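Local structure of putative uncharacterized protein (Chaetomium thermophilum, 5IJP) at residues A[20-25]-A[142-147]. The protein binds inositol hexakisphosphate through its SPX domain and, as a Vtc4 protein, probably senses inositol polyphosphates in phosphate homeostasis. Residues are numbered along the deposited sequence; the frame is centred on the assembly and turned at random.
With IHP (inositol hexakisphosphate), chain C.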
# COMPACT_ATOMS: atom_id res chain seq x y z
N ILE A 20 -0.79 3.83 7.86
CA ILE A 20 0.21 3.69 8.92
C ILE A 20 -0.09 4.65 10.07
O ILE A 20 -0.44 5.81 9.83
CB ILE A 20 1.68 3.93 8.46
CG1 ILE A 20 1.86 3.95 6.92
CG2 ILE A 20 2.64 2.95 9.11
CD1 ILE A 20 1.91 5.35 6.33
N ASP A 21 0.08 4.18 11.31
CA ASP A 21 -0.09 5.02 12.49
C ASP A 21 1.28 5.65 12.76
O ASP A 21 1.94 5.34 13.75
CB ASP A 21 -0.61 4.20 13.69
CG ASP A 21 -1.08 5.01 14.89
OD1 ASP A 21 -1.38 6.22 14.72
OD2 ASP A 21 -1.18 4.43 15.99
N TYR A 22 1.73 6.50 11.81
CA TYR A 22 3.01 7.20 11.80
C TYR A 22 3.21 8.05 13.05
O TYR A 22 4.28 8.00 13.65
CB TYR A 22 3.15 8.05 10.52
CG TYR A 22 4.57 8.47 10.21
CD1 TYR A 22 5.42 7.63 9.50
CD2 TYR A 22 5.05 9.72 10.60
CE1 TYR A 22 6.73 8.02 9.20
CE2 TYR A 22 6.35 10.11 10.31
CZ TYR A 22 7.19 9.26 9.61
OH TYR A 22 8.47 9.65 9.32
N ASP A 23 2.17 8.80 13.46
CA ASP A 23 2.19 9.64 14.66
C ASP A 23 2.18 8.80 15.93
O ASP A 23 2.80 9.19 16.92
CB ASP A 23 1.01 10.63 14.64
CG ASP A 23 1.06 11.69 13.55
OD1 ASP A 23 1.92 11.58 12.65
OD2 ASP A 23 0.23 12.63 13.60
N GLY A 24 1.51 7.65 15.88
CA GLY A 24 1.42 6.69 16.98
C GLY A 24 2.74 5.99 17.24
O GLY A 24 3.13 5.82 18.40
N LEU A 25 3.44 5.58 16.16
CA LEU A 25 4.74 4.91 16.23
C LEU A 25 5.85 5.90 16.62
O LEU A 25 6.80 5.50 17.30
CB LEU A 25 5.08 4.22 14.89
CG LEU A 25 4.29 2.95 14.55
CD1 LEU A 25 4.14 2.79 13.06
CD2 LEU A 25 4.93 1.71 15.16
N TYR A 142 9.33 2.85 5.86
CA TYR A 142 10.73 3.15 5.52
C TYR A 142 11.26 4.33 6.34
O TYR A 142 12.39 4.28 6.83
CB TYR A 142 10.85 3.45 4.02
CG TYR A 142 12.15 3.01 3.40
CD1 TYR A 142 12.26 1.78 2.77
CD2 TYR A 142 13.28 3.83 3.43
CE1 TYR A 142 13.46 1.36 2.19
CE2 TYR A 142 14.48 3.43 2.86
CZ TYR A 142 14.57 2.19 2.24
OH TYR A 142 15.76 1.79 1.67
N LYS A 143 10.43 5.39 6.51
CA LYS A 143 10.78 6.59 7.26
C LYS A 143 10.78 6.37 8.77
O LYS A 143 11.68 6.88 9.44
CB LYS A 143 9.84 7.76 6.89
CG LYS A 143 10.56 8.96 6.31
CD LYS A 143 10.33 9.09 4.81
CE LYS A 143 10.99 10.32 4.24
NZ LYS A 143 10.68 10.49 2.80
N ILE A 144 9.79 5.63 9.31
CA ILE A 144 9.67 5.36 10.75
C ILE A 144 10.76 4.38 11.23
O ILE A 144 11.22 4.51 12.37
CB ILE A 144 8.23 4.95 11.17
CG1 ILE A 144 7.95 5.27 12.65
CG2 ILE A 144 7.87 3.50 10.82
CD1 ILE A 144 7.38 6.66 12.92
N ILE A 145 11.20 3.42 10.37
CA ILE A 145 12.26 2.46 10.69
C ILE A 145 13.62 3.19 10.77
O ILE A 145 14.38 2.94 11.70
CB ILE A 145 12.25 1.22 9.75
CG1 ILE A 145 11.09 0.27 10.15
CG2 ILE A 145 13.59 0.46 9.74
CD1 ILE A 145 10.51 -0.60 9.02
N LYS A 146 13.87 4.14 9.84
CA LYS A 146 15.10 4.94 9.84
C LYS A 146 15.10 5.93 11.01
O LYS A 146 16.17 6.24 11.54
CB LYS A 146 15.29 5.68 8.50
CG LYS A 146 16.77 5.87 8.15
CD LYS A 146 17.00 7.08 7.27
CE LYS A 146 18.48 7.31 7.06
NZ LYS A 146 18.75 8.63 6.44
N LYS A 147 13.90 6.40 11.43
CA LYS A 147 13.70 7.30 12.56
C LYS A 147 14.05 6.57 13.86
O LYS A 147 14.64 7.16 14.76
CB LYS A 147 12.25 7.81 12.60
CG LYS A 147 12.03 9.02 13.51
CD LYS A 147 10.54 9.34 13.68
CE LYS A 147 10.02 10.37 12.69
NZ LYS A 147 10.45 11.75 13.05
C1 IHP C . 10.53 15.34 13.17
C2 IHP C . 10.44 15.82 11.73
C3 IHP C . 9.00 15.80 11.21
C4 IHP C . 8.06 16.55 12.14
C5 IHP C . 8.15 16.06 13.58
C6 IHP C . 9.58 16.11 14.09
O11 IHP C . 11.88 15.56 13.63
P1 IHP C . 12.86 14.60 14.50
O21 IHP C . 14.27 15.10 14.42
O31 IHP C . 12.31 14.59 15.92
O41 IHP C . 12.71 13.19 13.92
O12 IHP C . 11.23 14.95 10.91
P2 IHP C . 12.51 15.37 9.98
O22 IHP C . 13.75 15.19 10.86
O32 IHP C . 12.37 16.77 9.47
O42 IHP C . 12.57 14.34 8.85
O13 IHP C . 8.57 14.42 11.10
P3 IHP C . 8.25 13.53 9.80
O23 IHP C . 6.79 13.33 9.67
O33 IHP C . 8.86 14.25 8.59
O43 IHP C . 9.02 12.23 10.00
O14 IHP C . 6.71 16.35 11.67
P4 IHP C . 5.84 17.38 10.70
O24 IHP C . 5.03 16.48 9.77
O34 IHP C . 4.99 18.27 11.54
O44 IHP C . 6.85 18.15 9.84
O15 IHP C . 7.35 16.93 14.40
P5 IHP C . 6.00 16.69 15.22
O25 IHP C . 5.96 15.20 15.59
O35 IHP C . 4.85 16.97 14.25
O45 IHP C . 5.97 17.58 16.42
O16 IHP C . 9.62 15.49 15.39
P6 IHP C . 9.38 16.03 16.88
O26 IHP C . 8.98 17.50 16.78
O36 IHP C . 10.61 15.82 17.70
O46 IHP C . 8.18 15.24 17.42
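Tyr22 lays one face of its ring over the end of Ile144: methyl CD1 sits 4.0 Å from the ring centroid and 11° off the normal, a CH-pi contact. With CG anti to the backbone N (chi1 -162°), the phenol projects across helix 110-151 and its hydroxyl ends at the ligand. Ile144 suits the place because its CG1-CD1 arm is apolar and long enough to reach both neighbours, CD1 meeting the ring while CG1 packs 3.8 Å from Leu25 CB. Leu25 and Ile144 both also rest on Leu62 of helix 52-97, which ties the contact into the helical core, and Phe3 meets the tyrosine ring. Near the ring plane, Lys143 CB lies beside Tyr22 OH, and what touches the phenol is the aliphatic base of this lysine, not its amino group. The hydroxyl donates to phosphate oxygen O43 of inositol hexakisphosphate at 2.7 Å, with the acceptor in the ring plane. Lys147 is extended at first and then turns in its outer half, which brings NZ to 2.8 Å from O41 of a second phosphate; its bond to O43 is weak. Lys26 and Lys30 add further bonds to the ligand. The apolar cover over one ring face probably steadies the phenol, while the gathered lysines would favour a highly charged anion, consistent with an inositol polyphosphate sensor.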